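Local coordinates for protein 432aa long hypothetical deoxyribodipyrimidine photolyase (Sulfolobus tokodaii, PDB 2E0I) that probably repairs UV-damaged DNA by splitting cyclobutane pyrimidine dimers with light, using bound FAD and a second FAD that may harvest light, at residues D62-K67 and G188-L193; S182-G187 and N213-P218. One frame throughout, in Å; residues are numbered along the deposited sequence.

Contact 1 of 2, residues D62-K67 and G188-L193; sequences DDELRK and GRREGL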
# COMPACT_ATOMS: atom_id res chain seq x y z
N ASP A 62 -0.18 -16.85 13.43
CA ASP A 62 0.33 -18.11 13.95
C ASP A 62 -0.35 -18.46 15.29
O ASP A 62 -0.58 -19.63 15.58
CB ASP A 62 1.84 -18.03 14.14
CG ASP A 62 2.42 -19.33 14.68
OD1 ASP A 62 2.41 -20.35 13.96
OD2 ASP A 62 2.89 -19.33 15.84
N ASP A 63 -0.66 -17.45 16.10
CA ASP A 63 -1.32 -17.72 17.37
C ASP A 63 -2.71 -18.23 17.11
O ASP A 63 -3.15 -19.18 17.75
CB ASP A 63 -1.40 -16.45 18.21
CG ASP A 63 -0.04 -15.96 18.61
OD1 ASP A 63 0.04 -14.87 19.24
OD2 ASP A 63 0.95 -16.67 18.30
N GLU A 64 -3.42 -17.60 16.18
CA GLU A 64 -4.77 -18.03 15.87
C GLU A 64 -4.77 -19.48 15.41
O GLU A 64 -5.71 -20.23 15.68
CB GLU A 64 -5.36 -17.13 14.80
CG GLU A 64 -5.57 -15.73 15.32
CD GLU A 64 -6.49 -15.67 16.53
OE1 GLU A 64 -6.43 -14.68 17.29
OE2 GLU A 64 -7.29 -16.62 16.72
N LEU A 65 -3.70 -19.88 14.72
CA LEU A 65 -3.57 -21.24 14.23
C LEU A 65 -3.25 -22.22 15.36
O LEU A 65 -3.68 -23.38 15.33
CB LEU A 65 -2.50 -21.31 13.14
CG LEU A 65 -2.93 -20.74 11.78
CD1 LEU A 65 -1.77 -20.76 10.80
CD2 LEU A 65 -4.08 -21.55 11.23
N ARG A 66 -2.50 -21.77 16.36
CA ARG A 66 -2.15 -22.64 17.47
C ARG A 66 -3.37 -22.90 18.32
O ARG A 66 -3.48 -23.94 18.96
CB ARG A 66 -1.01 -22.03 18.30
CG ARG A 66 0.32 -22.09 17.57
CD ARG A 66 1.48 -21.55 18.38
NE ARG A 66 2.68 -21.51 17.54
CZ ARG A 66 3.45 -22.56 17.25
NH1 ARG A 66 3.17 -23.75 17.74
NH2 ARG A 66 4.49 -22.43 16.43
N LYS A 67 -4.30 -21.95 18.31
CA LYS A 67 -5.53 -22.10 19.08
C LYS A 67 -6.45 -23.08 18.36
O LYS A 67 -7.58 -23.30 18.78
CB LYS A 67 -6.24 -20.75 19.24
CG LYS A 67 -5.47 -19.74 20.06
CD LYS A 67 -6.16 -18.38 20.03
CE LYS A 67 -5.36 -17.34 20.81
NZ LYS A 67 -5.94 -15.96 20.72
N GLY A 188 -1.25 -7.12 12.81
CA GLY A 188 -2.23 -8.06 13.34
C GLY A 188 -3.69 -7.62 13.23
O GLY A 188 -4.01 -6.42 13.25
N ARG A 189 -4.59 -8.61 13.15
CA ARG A 189 -6.03 -8.38 13.03
C ARG A 189 -6.65 -7.69 14.22
O ARG A 189 -7.58 -6.91 14.07
CB ARG A 189 -6.74 -9.70 12.79
CG ARG A 189 -8.25 -9.62 12.80
CD ARG A 189 -8.80 -10.98 12.44
NE ARG A 189 -10.25 -11.07 12.40
CZ ARG A 189 -11.01 -10.62 11.40
NH1 ARG A 189 -10.46 -10.02 10.35
NH2 ARG A 189 -12.33 -10.78 11.47
N ARG A 190 -6.16 -7.98 15.42
CA ARG A 190 -6.70 -7.35 16.62
C ARG A 190 -6.54 -5.83 16.57
O ARG A 190 -7.48 -5.11 16.86
CB ARG A 190 -6.00 -7.90 17.85
CG ARG A 190 -6.92 -8.58 18.80
CD ARG A 190 -6.52 -10.01 19.00
NE ARG A 190 -7.40 -10.62 19.98
CZ ARG A 190 -7.75 -11.90 20.02
NH1 ARG A 190 -8.57 -12.30 20.99
NH2 ARG A 190 -7.31 -12.78 19.13
N GLU A 191 -5.35 -5.35 16.21
CA GLU A 191 -5.12 -3.91 16.11
C GLU A 191 -5.99 -3.37 14.99
O GLU A 191 -6.53 -2.27 15.09
CB GLU A 191 -3.65 -3.60 15.79
CG GLU A 191 -3.38 -2.11 15.48
CD GLU A 191 -1.98 -1.84 14.92
OE1 GLU A 191 -1.70 -2.22 13.76
OE2 GLU A 191 -1.16 -1.25 15.64
N GLY A 192 -6.10 -4.15 13.92
CA GLY A 192 -6.89 -3.75 12.77
C GLY A 192 -8.33 -3.44 13.13
O GLY A 192 -8.85 -2.37 12.80
N LEU A 193 -8.97 -4.36 13.83
CA LEU A 193 -10.36 -4.18 14.21
C LEU A 193 -10.49 -3.02 15.18
O LEU A 193 -11.48 -2.29 15.16
CB LEU A 193 -10.90 -5.45 14.85
CG LEU A 193 -10.94 -6.64 13.89
CD1 LEU A 193 -11.25 -7.90 14.68
CD2 LEU A 193 -11.97 -6.41 12.76
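A bend at chi2 (-59°) turns the Glu64 carboxylate off its helix toward Arg190. On the other side Arg190 is bent at chi2 as well, and its guanidinium reaches back across the gap. The two groups form a salt bridge, with Glu64 OE1 2.8 Å from Arg190 NH2. The carboxylate comes in at the edge of the guanidinium, and the two planes are nearly coplanar, 17° apart. Only OE1 and NH2 make the bridge, so one pair of atoms carries it.

Lys67 runs out extended beyond CG to the same place. Its NZ lies 3.7 Å from Glu64 OE1, a long salt bridge, and 3.8 Å from Arg190 NH2. Both cationic groups thus lie close to Glu64 OE1, which joins the three residues in one network.

The backbones stay well apart, with Glu64 CA 10.1 Å from Arg189 CA. Next to the network, Gly188 N bonds to Ser57 OG, and Arg189 NH2 forms a salt bridge with Glu229. The arrangement is a small surface salt-bridge network. It spans from the end of helix 48-66, in the photolyase N-terminal domain, to the first turn of helix 189-196.

Contact 2 of 2, residues S182-G187 and N213-P218; sequences SPLFRG and NYRLSP. With FAD (flavin-adenine dinucleotide), chain E.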
# COMPACT_ATOMS: atom_id res chain seq x y z
N SER A 182 7.50 0.19 12.91
CA SER A 182 6.90 1.52 12.94
C SER A 182 6.38 1.77 14.35
O SER A 182 5.68 0.94 14.92
CB SER A 182 5.72 1.62 11.97
OG SER A 182 5.00 2.83 12.18
N PRO A 183 6.71 2.93 14.92
CA PRO A 183 6.23 3.22 16.27
C PRO A 183 4.73 3.45 16.25
O PRO A 183 4.08 3.51 17.29
CB PRO A 183 6.98 4.49 16.63
CG PRO A 183 7.08 5.20 15.31
CD PRO A 183 7.48 4.07 14.38
N LEU A 184 4.18 3.55 15.05
CA LEU A 184 2.77 3.84 14.87
C LEU A 184 1.82 2.66 14.62
O LEU A 184 0.60 2.81 14.69
CB LEU A 184 2.66 4.87 13.75
CG LEU A 184 1.32 5.47 13.40
CD1 LEU A 184 0.66 5.98 14.67
CD2 LEU A 184 1.53 6.58 12.38
N PHE A 185 2.38 1.48 14.34
CA PHE A 185 1.56 0.30 14.08
C PHE A 185 2.17 -0.90 14.78
O PHE A 185 3.36 -0.91 15.09
CB PHE A 185 1.50 -0.03 12.58
CG PHE A 185 0.92 1.06 11.73
CD1 PHE A 185 1.73 2.10 11.30
CD2 PHE A 185 -0.43 1.06 11.41
CE1 PHE A 185 1.19 3.14 10.55
CE2 PHE A 185 -0.98 2.09 10.66
CZ PHE A 185 -0.17 3.13 10.23
N ARG A 186 1.36 -1.92 15.00
CA ARG A 186 1.86 -3.11 15.64
C ARG A 186 1.50 -4.32 14.80
O ARG A 186 2.00 -5.41 15.06
CB ARG A 186 1.30 -3.23 17.06
CG ARG A 186 1.78 -2.09 17.95
CD ARG A 186 1.29 -2.17 19.39
NE ARG A 186 2.00 -3.15 20.20
CZ ARG A 186 1.73 -3.46 21.46
NH1 ARG A 186 2.47 -4.37 22.08
NH2 ARG A 186 0.72 -2.88 22.12
N GLY A 187 0.65 -4.12 13.80
CA GLY A 187 0.25 -5.21 12.92
C GLY A 187 -0.77 -6.13 13.56
O GLY A 187 -1.11 -5.93 14.72
N ASN A 213 -8.03 10.05 10.42
CA ASN A 213 -7.81 9.01 9.43
C ASN A 213 -7.84 7.68 10.18
O ASN A 213 -7.36 7.59 11.31
CB ASN A 213 -6.48 9.20 8.72
CG ASN A 213 -6.39 10.53 8.03
OD1 ASN A 213 -6.01 11.53 8.64
ND2 ASN A 213 -6.76 10.56 6.75
N TYR A 214 -8.40 6.64 9.56
CA TYR A 214 -8.50 5.35 10.23
C TYR A 214 -7.19 4.60 10.31
O TYR A 214 -7.07 3.66 11.09
CB TYR A 214 -9.52 4.45 9.55
CG TYR A 214 -10.94 4.93 9.63
CD1 TYR A 214 -11.44 5.84 8.70
CD2 TYR A 214 -11.79 4.46 10.62
CE1 TYR A 214 -12.77 6.27 8.75
CE2 TYR A 214 -13.12 4.89 10.69
CZ TYR A 214 -13.60 5.79 9.75
OH TYR A 214 -14.91 6.22 9.84
N ARG A 215 -6.21 5.01 9.50
CA ARG A 215 -4.92 4.33 9.48
C ARG A 215 -5.12 2.84 9.24
O ARG A 215 -4.46 2.00 9.87
CB ARG A 215 -4.19 4.55 10.80
CG ARG A 215 -3.36 5.81 10.83
CD ARG A 215 -2.66 5.94 12.15
NE ARG A 215 -3.58 6.46 13.16
CZ ARG A 215 -3.69 5.98 14.39
NH1 ARG A 215 -2.94 4.95 14.78
NH2 ARG A 215 -4.55 6.53 15.24
N LEU A 216 -6.02 2.50 8.32
CA LEU A 216 -6.31 1.11 8.01
C LEU A 216 -5.57 0.51 6.82
O LEU A 216 -5.52 -0.72 6.69
CB LEU A 216 -7.81 0.94 7.75
CG LEU A 216 -8.78 0.73 8.91
CD1 LEU A 216 -10.18 0.74 8.36
CD2 LEU A 216 -8.51 -0.60 9.61
N SER A 217 -4.99 1.35 5.97
CA SER A 217 -4.30 0.87 4.77
C SER A 217 -3.38 -0.34 4.97
O SER A 217 -3.48 -1.34 4.26
CB SER A 217 -3.52 2.01 4.13
OG SER A 217 -2.76 2.67 5.11
N PRO A 218 -2.47 -0.28 5.96
CA PRO A 218 -1.61 -1.46 6.12
C PRO A 218 -2.40 -2.74 6.45
O PRO A 218 -2.05 -3.84 6.00
CB PRO A 218 -0.65 -1.03 7.22
CG PRO A 218 -1.47 -0.09 8.02
CD PRO A 218 -2.21 0.71 7.02
PA FAD E . -7.99 7.31 5.52
O1A FAD E . -8.34 7.10 6.94
O2A FAD E . -8.51 8.40 4.67
O5B FAD E . -8.92 6.11 4.97
C5B FAD E . -9.44 6.11 3.64
C4B FAD E . -9.30 4.71 3.03
O4B FAD E . -9.80 4.67 1.68
C3B FAD E . -7.83 4.31 2.98
O3B FAD E . -7.52 3.54 4.15
C2B FAD E . -7.83 3.38 1.77
O2B FAD E . -8.42 2.13 2.12
C1B FAD E . -8.75 4.16 0.83
N9A FAD E . -8.05 5.30 0.19
C8A FAD E . -8.06 6.57 0.58
N7A FAD E . -7.40 7.31 -0.31
C5A FAD E . -6.96 6.51 -1.27
C6A FAD E . -6.23 6.68 -2.44
N6A FAD E . -5.82 7.89 -2.82
N1A FAD E . -5.94 5.61 -3.20
C2A FAD E . -6.34 4.40 -2.86
N3A FAD E . -7.05 4.20 -1.76
C4A FAD E . -7.37 5.22 -0.95
N1 FAD E . -2.33 3.70 -0.13
C2 FAD E . -1.85 2.41 0.12
O2 FAD E . -2.51 1.61 0.78
N3 FAD E . -0.58 2.04 -0.33
C4 FAD E . 0.21 2.97 -1.03
O4 FAD E . 1.30 2.63 -1.47
C4X FAD E . -0.27 4.26 -1.26
N5 FAD E . 0.56 5.20 -1.87
C5X FAD E . 0.09 6.49 -2.13
C6 FAD E . 0.93 7.41 -2.76
C7 FAD E . 0.47 8.68 -3.06
C7M FAD E . 1.40 9.66 -3.78
C8 FAD E . -0.84 9.04 -2.71
C8M FAD E . -1.39 10.43 -3.05
C9 FAD E . -1.67 8.12 -2.08
C9A FAD E . -1.21 6.84 -1.79
N10 FAD E . -2.05 5.89 -1.17
C10 FAD E . -1.54 4.63 -0.82
C1' FAD E . -3.46 6.23 -0.86
C2' FAD E . -3.77 6.84 0.51
O2' FAD E . -2.95 7.98 0.75
C3' FAD E . -3.61 5.83 1.65
O3' FAD E . -4.40 4.67 1.37
C4' FAD E . -4.07 6.42 2.99
O4' FAD E . -3.33 7.61 3.28
C5' FAD E . -3.87 5.41 4.13
O5' FAD E . -4.21 5.99 5.39
P FAD E . -5.66 5.80 6.05
O1P FAD E . -5.98 4.35 6.03
O2P FAD E . -5.64 6.49 7.36
O3P FAD E . -6.64 6.57 5.03
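Phe185 meets the 213-218 segment with one corner of its ring. Its CE2 lies 3.5 Å from Pro218 CG, and the two side chains cross at about a right angle. The same CE2 is 3.6 Å from Arg215 O, which sits at the ring edge, near its plane. With an alanine here, Pro218 CG and Arg215 O would probably lose their ring partner, leaving a gap behind the phosphate-binding backbone. Beside this, Leu184 CD1 packs 3.7 Å from Arg215 NH1. The Arg215 chain, bent at chi3 (-80°), lies across the leucine, and its CD also approaches Leu184 CG. The two segments meet by packing alone, with Phe185 and Pro218 as the apolar pair.

On the far side of the 213-218 segment, successive backbone N-H groups grip the FAD diphosphate. Tyr214 N bonds to FAD O1A at 2.7 Å, and Arg215 N bonds to FAD O2P at 2.7 Å. Leu216 N and Ser217 N both give to FAD O1P, so two bonds hold that oxygen. Asn213 ND2 adds a weak bond to FAD O2A. Tyr306 OH is also hydrogen-bonded to FAD.

The next shell sets these groups in place. Ser182 OG accepts from Leu184 N at 3.1 Å in an ST turn, within a type I turn that leads into Phe185. Phe53 of helix 48-66 touches both Phe185 and Pro218. Ser217 OG bonds to Asp340 OD2. The whole is a diphosphate-binding loop leading to helix 217-221, backed by the 182-187 loop, in the FAD pocket of a photolyase.

In the fold
From the N terminus, the chain lays down the first two strands of the parallel sheet, then runs along helix 48-66, whose end enters contact 1. A long excursion follows, through the other three strands and helix 140-147. The 182-187 loop comes next and enters contact 2, and helix 189-196 then returns to close contact 1. The chain goes on to 213-218, which closes contact 2 over a much shorter loop. The two contacts therefore cross. They meet where Glu191 OE2 probably accepts a hydrogen bond from Arg186 N. Together they tie helix 48-66 of the first domain, through helix 189-196, to the FAD-binding region.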